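Local coordinates for extracellular solute-binding protein family 1 (Alicyclobacillus acidocaldarius subsp. acidocaldarius, PDB 4OVJ), which probably binds a solute outside the cell and delivers it to a membrane transporter, as other family 1 extracellular solute-binding proteins do, at residues 183-188 and 205-210; 262-267 and 275-280; 327-332 and 353-358. One frame throughout, in Å; residues are numbered along the deposited sequence.

Contact 1 of 3, residues 183-188 and 205-210; sequences ESWQTF and TKLGFT. With SO4 (sulfate ion), chain B.
The backbones of W185 to F188, the first turn of helix 185-194, and of the irregular segment 205-210 stay well apart: the CA atoms of F188 and F209 lie 10.2 Å from each other, and no hydrogen bond crosses. Long side chains span the gap. F188 and F209 form a T-shaped (edge-to-face) pair, their planes at 80° and ring centroids 4.8 Å apart. F188 supplies the edge; its CE2 stands over the centre of the F209 ring, 3.6 Å from F209 CZ. With CG anti to the backbone N (chi1 178°), F188 reaches out from the helix to that face. W185, the first residue of the helix, extends the patch with the far corner of its indole. W185 CH2 sits at the edge of the F209 ring, 3.9 Å from F209 CE2, while L207 CD2 lies near the indole plane, 4.0 Å from W185 CH2. The polar end of the indole is held elsewhere, NE1 bonding to D377. M406 of helix 398-414 touches both L207 and F209, and Y217 of helix 211-226 makes a second edge-to-face pair with F188. At the start of the helix S184 and T187 cross-bond as a capping box: T187 N donates to S184 OG over 3.1 Å in a nearly straight bond (166°), and S184 N reaches T187 OG1 through a more bent one. S184 OG also lies 2.9 Å from O4 of a sulfate, probably from the crystallisation liquor, which Y139 and W260 bind as well. The arrangement is thus a capped helix N-terminus bearing an anion at one end and an aromatic cluster on its flank, joining helix 185-194 to the C-terminal helices of a periplasmic-binding-protein fold.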
# COMPACT_ATOMS: atom_id res chain seq x y z
N GLU A 183 -2.03 2.48 -16.37
CA GLU A 183 -1.15 1.35 -16.57
C GLU A 183 0.19 1.59 -15.89
O GLU A 183 0.88 2.58 -16.15
CB GLU A 183 -0.93 1.09 -18.05
CG GLU A 183 -2.16 0.54 -18.75
CD GLU A 183 -1.97 0.52 -20.26
OE1 GLU A 183 -2.26 1.55 -20.91
OE2 GLU A 183 -1.54 -0.53 -20.79
N SER A 184 0.55 0.64 -15.06
CA SER A 184 1.81 0.64 -14.34
C SER A 184 2.07 -0.79 -13.93
O SER A 184 1.17 -1.64 -13.95
CB SER A 184 1.72 1.52 -13.08
OG SER A 184 0.87 0.94 -12.10
N TRP A 185 3.30 -1.05 -13.54
CA TRP A 185 3.68 -2.38 -13.09
C TRP A 185 2.80 -2.85 -11.94
O TRP A 185 2.34 -4.00 -11.94
CB TRP A 185 5.14 -2.33 -12.68
CG TRP A 185 5.83 -3.58 -12.26
CD1 TRP A 185 6.60 -3.71 -11.15
CD2 TRP A 185 5.94 -4.82 -12.97
NE1 TRP A 185 7.14 -4.96 -11.10
CE2 TRP A 185 6.77 -5.66 -12.21
CE3 TRP A 185 5.40 -5.31 -14.16
CZ2 TRP A 185 7.07 -6.98 -12.59
CZ3 TRP A 185 5.71 -6.60 -14.56
CH2 TRP A 185 6.54 -7.42 -13.78
N GLN A 186 2.51 -1.97 -10.99
CA GLN A 186 1.71 -2.41 -9.86
C GLN A 186 0.21 -2.53 -10.19
O GLN A 186 -0.46 -3.41 -9.64
CB GLN A 186 1.98 -1.55 -8.61
CG GLN A 186 3.43 -1.66 -8.09
CD GLN A 186 3.85 -3.08 -7.71
OE1 GLN A 186 3.02 -3.91 -7.33
NE2 GLN A 186 5.14 -3.36 -7.81
N THR A 187 -0.34 -1.72 -11.09
CA THR A 187 -1.74 -2.01 -11.48
C THR A 187 -1.81 -3.28 -12.32
O THR A 187 -2.80 -4.00 -12.26
CB THR A 187 -2.48 -0.87 -12.20
OG1 THR A 187 -1.89 -0.60 -13.47
CG2 THR A 187 -2.53 0.38 -11.35
N PHE A 188 -0.77 -3.55 -13.11
CA PHE A 188 -0.70 -4.84 -13.76
C PHE A 188 -0.64 -5.99 -12.73
O PHE A 188 -1.25 -7.04 -12.92
CB PHE A 188 0.46 -4.96 -14.75
CG PHE A 188 0.53 -6.31 -15.37
CD1 PHE A 188 -0.53 -6.79 -16.12
CD2 PHE A 188 1.61 -7.14 -15.13
CE1 PHE A 188 -0.53 -8.08 -16.62
CE2 PHE A 188 1.63 -8.43 -15.65
CZ PHE A 188 0.56 -8.90 -16.39
N THR A 205 12.52 -15.77 -9.01
CA THR A 205 13.46 -16.28 -10.02
C THR A 205 12.93 -16.12 -11.45
O THR A 205 13.70 -16.23 -12.42
CB THR A 205 13.83 -17.76 -9.80
OG1 THR A 205 12.65 -18.59 -9.87
CG2 THR A 205 14.51 -17.94 -8.45
N LYS A 206 11.63 -15.90 -11.59
CA LYS A 206 11.05 -15.59 -12.89
C LYS A 206 9.74 -14.84 -12.73
O LYS A 206 9.23 -14.71 -11.62
CB LYS A 206 10.85 -16.85 -13.73
CG LYS A 206 10.25 -18.03 -13.03
CD LYS A 206 10.07 -19.23 -13.96
CE LYS A 206 11.41 -19.74 -14.48
NZ LYS A 206 11.30 -21.13 -14.99
N LEU A 207 9.23 -14.33 -13.83
CA LEU A 207 7.93 -13.67 -13.82
C LEU A 207 6.88 -14.71 -13.50
O LEU A 207 7.02 -15.88 -13.85
CB LEU A 207 7.65 -13.00 -15.16
CG LEU A 207 8.61 -11.88 -15.55
CD1 LEU A 207 8.25 -11.36 -16.92
CD2 LEU A 207 8.58 -10.74 -14.53
N GLY A 208 5.82 -14.27 -12.83
CA GLY A 208 4.78 -15.17 -12.36
C GLY A 208 3.50 -15.13 -13.17
O GLY A 208 2.46 -15.58 -12.69
N PHE A 209 3.56 -14.57 -14.37
CA PHE A 209 2.38 -14.46 -15.23
C PHE A 209 2.73 -14.84 -16.66
O PHE A 209 3.90 -14.91 -17.02
CB PHE A 209 1.83 -13.04 -15.20
CG PHE A 209 2.82 -12.02 -15.68
CD1 PHE A 209 2.90 -11.68 -17.03
CD2 PHE A 209 3.71 -11.43 -14.79
CE1 PHE A 209 3.82 -10.76 -17.47
CE2 PHE A 209 4.62 -10.49 -15.23
CZ PHE A 209 4.69 -10.17 -16.57
N THR A 210 1.70 -15.05 -17.46
CA THR A 210 1.86 -15.45 -18.85
C THR A 210 1.69 -14.27 -19.80
O THR A 210 1.14 -13.23 -19.44
CB THR A 210 0.81 -16.49 -19.25
OG1 THR A 210 -0.49 -15.91 -19.13
CG2 THR A 210 0.91 -17.73 -18.37
S SO4 B . 1.45 2.82 -9.06
O1 SO4 B . 2.44 2.85 -10.14
O2 SO4 B . 1.95 2.05 -7.89
O3 SO4 B . 1.20 4.20 -8.60
O4 SO4 B . 0.20 2.24 -9.58

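Contact 2 of 3, residues 262-267 and 275-280; sequences NYVVSL and LALALP
V264 and L277 meet because V264 holds CG2 anti to its backbone N (chi1 70°, measured to CG1), which turns that methyl from the helix toward the strand, while L277 swings CG away from its own carbonyl carbon (chi1 -53°) and carries CD2 out to it. The two side chains slant across one another, V264 CG2 to L277 CD2 measuring 3.9 Å. The same L277 methyl also comes 4.1 Å from V264 CB, so it rests against the base of the branch as well as its end. One turn further along helix 263-269, L267 presents its stem: L275 CD1 touches L267 CB at 3.8 Å and approaches the carbonyl carbon of L267. L275 is nearly extended at chi2 (-176°), which carries CD1 outward to this meeting. Two helix residues three apart thus meet two strand residues two apart, the side chains of L275 and L277 both lying on the strand's helix-facing side, with A276 between them directed away. On the neighbouring strand 128-144, I142 touches both L267 and L277, and A276 and A278 bond through their backbones to Y143 and V141 of that strand. E355 of helix 350-365 packs on V264 from another direction. Q268 accepts a hydrogen bond from L275 N, joining the strand's first residue to the same helix. No hydrogen bond links the two segments, and every meeting between them is carbon on carbon. The segments are therefore probably held together largely by dispersion and partial exclusion of water, the polar links around them being the antiparallel pairing with strand 128-144 and the single bond from Q268.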
# COMPACT_ATOMS: atom_id res chain seq x y z
N ASN A 262 -4.47 6.67 -0.54
CA ASN A 262 -3.84 7.77 0.19
C ASN A 262 -3.82 9.08 -0.59
O ASN A 262 -3.81 10.15 0.01
CB ASN A 262 -2.39 7.40 0.59
CG ASN A 262 -1.39 7.50 -0.56
OD1 ASN A 262 -1.31 6.61 -1.41
ND2 ASN A 262 -0.57 8.56 -0.56
N TYR A 263 -3.82 8.98 -1.91
CA TYR A 263 -3.79 10.16 -2.76
C TYR A 263 -5.07 10.99 -2.71
O TYR A 263 -5.06 12.13 -3.19
CB TYR A 263 -3.49 9.79 -4.22
CG TYR A 263 -2.04 9.50 -4.48
CD1 TYR A 263 -1.09 10.51 -4.39
CD2 TYR A 263 -1.62 8.23 -4.84
CE1 TYR A 263 0.25 10.26 -4.64
CE2 TYR A 263 -0.27 7.97 -5.08
CZ TYR A 263 0.65 8.99 -4.97
OH TYR A 263 1.98 8.76 -5.23
N VAL A 264 -6.16 10.46 -2.15
CA VAL A 264 -7.41 11.23 -2.17
C VAL A 264 -7.27 12.57 -1.42
O VAL A 264 -7.87 13.55 -1.83
CB VAL A 264 -8.64 10.45 -1.67
CG1 VAL A 264 -8.57 10.18 -0.19
CG2 VAL A 264 -9.93 11.20 -2.00
N VAL A 265 -6.47 12.61 -0.36
CA VAL A 265 -6.32 13.85 0.41
C VAL A 265 -5.64 14.91 -0.46
O VAL A 265 -6.14 16.03 -0.58
CB VAL A 265 -5.54 13.64 1.72
CG1 VAL A 265 -5.12 14.98 2.33
CG2 VAL A 265 -6.38 12.83 2.69
N SER A 266 -4.52 14.54 -1.07
CA SER A 266 -3.79 15.43 -1.97
C SER A 266 -4.65 15.87 -3.16
O SER A 266 -4.71 17.05 -3.47
CB SER A 266 -2.52 14.77 -2.51
OG SER A 266 -1.63 14.49 -1.46
N LEU A 267 -5.29 14.92 -3.82
CA LEU A 267 -6.12 15.24 -4.98
C LEU A 267 -7.25 16.17 -4.59
O LEU A 267 -7.51 17.16 -5.27
CB LEU A 267 -6.71 13.98 -5.61
CG LEU A 267 -5.69 13.16 -6.39
CD1 LEU A 267 -6.27 11.79 -6.65
CD2 LEU A 267 -5.28 13.85 -7.69
N LEU A 275 -14.72 14.46 -4.74
CA LEU A 275 -14.22 13.14 -5.12
C LEU A 275 -14.77 12.05 -4.22
O LEU A 275 -15.01 12.26 -3.03
CB LEU A 275 -12.70 13.13 -5.05
CG LEU A 275 -11.99 14.18 -5.88
CD1 LEU A 275 -10.47 13.99 -5.78
CD2 LEU A 275 -12.45 14.17 -7.33
N ALA A 276 -15.01 10.90 -4.82
CA ALA A 276 -15.48 9.72 -4.10
C ALA A 276 -14.58 8.55 -4.47
O ALA A 276 -13.77 8.63 -5.39
CB ALA A 276 -16.93 9.43 -4.43
N LEU A 277 -14.75 7.47 -3.72
CA LEU A 277 -13.91 6.30 -3.80
C LEU A 277 -14.71 5.03 -4.06
O LEU A 277 -15.77 4.81 -3.46
CB LEU A 277 -13.13 6.15 -2.51
CG LEU A 277 -12.33 7.37 -2.05
CD1 LEU A 277 -11.70 7.13 -0.69
CD2 LEU A 277 -11.25 7.67 -3.07
N ALA A 278 -14.19 4.20 -4.94
CA ALA A 278 -14.72 2.87 -5.19
C ALA A 278 -13.60 1.87 -5.10
O ALA A 278 -12.44 2.20 -5.32
CB ALA A 278 -15.36 2.80 -6.55
N LEU A 279 -13.94 0.62 -4.77
CA LEU A 279 -12.95 -0.44 -4.92
C LEU A 279 -12.67 -0.66 -6.40
O LEU A 279 -13.55 -0.45 -7.25
CB LEU A 279 -13.45 -1.74 -4.28
CG LEU A 279 -13.65 -1.68 -2.77
CD1 LEU A 279 -14.26 -2.99 -2.29
CD2 LEU A 279 -12.34 -1.37 -2.04
N PRO A 280 -11.45 -1.09 -6.74
CA PRO A 280 -11.12 -1.25 -8.15
C PRO A 280 -11.87 -2.40 -8.83
O PRO A 280 -12.38 -3.30 -8.15
CB PRO A 280 -9.60 -1.47 -8.17
CG PRO A 280 -9.17 -1.59 -6.76
CD PRO A 280 -10.33 -1.38 -5.84

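Contact 3 of 3, residues 327-332 and 353-358; sequences LGLVRG and KAEFQL
The F356 ring meets L329 at its edge, with L329 CD2 near the ring plane and 3.9 Å from F356 CE1. Nothing from segment 327-332 lies over either ring face. The second L329 methyl, CD1, stands 4.1 Å from F356 CZ, on the same side of the ring plane as CD2. The other flat group is the carboxylate of E355, whose side chain and that of L329 approach from opposite directions: E355 OE2 lies 3.4 Å from L329 CD2, a van der Waals approach of an oxygen to a methyl group. L329 CD2 is therefore shared between an aromatic edge and a carboxylate oxygen on successive helix residues. The glutamate chain runs extended beyond CG (chi2 -167°), which brings its carboxylate across to the leucine. No hydrogen bond joins the two segments. L329 lies within the turn that follows helix 321-327. There G328 leaves the helix with positive phi, and L327 to V330 form a type II' beta turn; G332 N then bonds to L329 O over 3.1 Å, keeping the loop compact. R340, L343 and M344 of helix 337-345 also touch F356. V330 turns to helix 35-51, and R331 ties the loop to Q296 of strand 293-300 and to Q86 of strand 84-87. The contact thus packs helix 350-365 against the loop leading into strand 333-334, with helix 337-345 beside F356 and the central sheet reached through R331 and through L358, which touches strand 128-144.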
# COMPACT_ATOMS: atom_id res chain seq x y z
N LEU A 327 -0.05 9.72 15.89
CA LEU A 327 0.56 9.15 14.68
C LEU A 327 -0.06 9.68 13.40
O LEU A 327 0.62 9.82 12.38
CB LEU A 327 0.45 7.62 14.70
CG LEU A 327 1.31 6.94 15.77
CD1 LEU A 327 0.99 5.46 15.85
CD2 LEU A 327 2.80 7.14 15.50
N GLY A 328 -1.36 9.97 13.47
CA GLY A 328 -2.10 10.47 12.32
C GLY A 328 -2.09 9.53 11.14
O GLY A 328 -2.15 8.30 11.30
N LEU A 329 -2.00 10.12 9.95
CA LEU A 329 -2.03 9.39 8.69
C LEU A 329 -0.66 9.40 8.01
O LEU A 329 -0.53 9.03 6.85
CB LEU A 329 -3.10 9.97 7.75
CG LEU A 329 -4.51 9.44 7.98
CD1 LEU A 329 -5.18 10.19 9.11
CD2 LEU A 329 -5.33 9.56 6.70
N VAL A 330 0.36 9.77 8.76
CA VAL A 330 1.68 9.98 8.22
C VAL A 330 2.23 8.71 7.53
O VAL A 330 2.74 8.78 6.42
CB VAL A 330 2.63 10.50 9.36
CG1 VAL A 330 4.05 10.66 8.85
CG2 VAL A 330 2.11 11.81 9.94
N ARG A 331 2.08 7.56 8.18
CA ARG A 331 2.56 6.28 7.62
C ARG A 331 1.54 5.58 6.71
O ARG A 331 1.86 4.59 6.04
CB ARG A 331 2.91 5.33 8.75
CG ARG A 331 4.14 5.73 9.53
CD ARG A 331 4.24 4.83 10.75
NE ARG A 331 5.54 4.88 11.41
CZ ARG A 331 5.93 5.80 12.30
NH1 ARG A 331 5.13 6.81 12.64
NH2 ARG A 331 7.12 5.72 12.85
N GLY A 332 0.32 6.08 6.70
CA GLY A 332 -0.78 5.45 6.00
C GLY A 332 -2.04 5.43 6.85
O GLY A 332 -2.14 6.11 7.87
N LYS A 353 -12.02 10.68 6.19
CA LYS A 353 -13.16 9.82 6.52
C LYS A 353 -13.49 8.89 5.36
O LYS A 353 -13.72 7.69 5.56
CB LYS A 353 -14.39 10.65 6.89
CG LYS A 353 -14.28 11.42 8.19
CD LYS A 353 -15.60 12.08 8.57
CE LYS A 353 -15.40 13.23 9.55
NZ LYS A 353 -14.64 12.81 10.75
N ALA A 354 -13.51 9.44 4.15
CA ALA A 354 -13.79 8.67 2.95
C ALA A 354 -12.77 7.56 2.76
O ALA A 354 -13.14 6.44 2.43
CB ALA A 354 -13.81 9.57 1.72
N GLU A 355 -11.50 7.87 2.97
CA GLU A 355 -10.42 6.89 2.89
C GLU A 355 -10.66 5.76 3.87
O GLU A 355 -10.47 4.60 3.54
CB GLU A 355 -9.09 7.48 3.33
CG GLU A 355 -8.25 8.16 2.31
CD GLU A 355 -6.85 8.39 2.85
OE1 GLU A 355 -5.98 7.52 2.66
OE2 GLU A 355 -6.65 9.40 3.53
N PHE A 356 -11.00 6.11 5.11
CA PHE A 356 -11.21 5.09 6.15
C PHE A 356 -12.37 4.18 5.76
O PHE A 356 -12.30 2.96 5.93
CB PHE A 356 -11.51 5.72 7.51
CG PHE A 356 -10.31 6.31 8.21
CD1 PHE A 356 -9.16 6.67 7.52
CD2 PHE A 356 -10.35 6.55 9.58
CE1 PHE A 356 -8.09 7.23 8.19
CE2 PHE A 356 -9.28 7.12 10.24
CZ PHE A 356 -8.15 7.44 9.54
N GLN A 357 -13.45 4.77 5.24
CA GLN A 357 -14.60 3.97 4.82
C GLN A 357 -14.24 3.03 3.68
O GLN A 357 -14.66 1.89 3.65
CB GLN A 357 -15.75 4.87 4.39
CG GLN A 357 -16.42 5.60 5.54
CD GLN A 357 -17.41 6.65 5.09
OE1 GLN A 357 -17.36 7.13 3.95
NE2 GLN A 357 -18.32 7.02 5.98
N LEU A 358 -13.45 3.52 2.73
CA LEU A 358 -13.03 2.69 1.61
C LEU A 358 -12.16 1.53 2.12
O LEU A 358 -12.36 0.38 1.72
CB LEU A 358 -12.26 3.53 0.59
CG LEU A 358 -11.83 2.94 -0.75
CD1 LEU A 358 -10.63 2.02 -0.64
CD2 LEU A 358 -12.99 2.25 -1.45

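In the fold
Contacts 2 and 3 adjoin, their centres 11 Å apart. E355 joins them: the side chain that meets L329 in contact 3 also packs on contact 2, its CG 3.2 Å from V264 CG1 and its OE2 3.5 Å from V265 CG2. A354 O meets L277 CD1 there too, so helix 350-365, one side of contact 3, also packs on contact 2. Contact 1 is separate, its centre 24 Å from that of contact 2, with nearest atoms about 8 Å apart, and 28 Å from that of contact 3, on the other side of the chain's centre from the latter. The sulfate at S184 is also bonded by Y139, which touches P280 of segment 275-280, and by W260, just before segment 262-267.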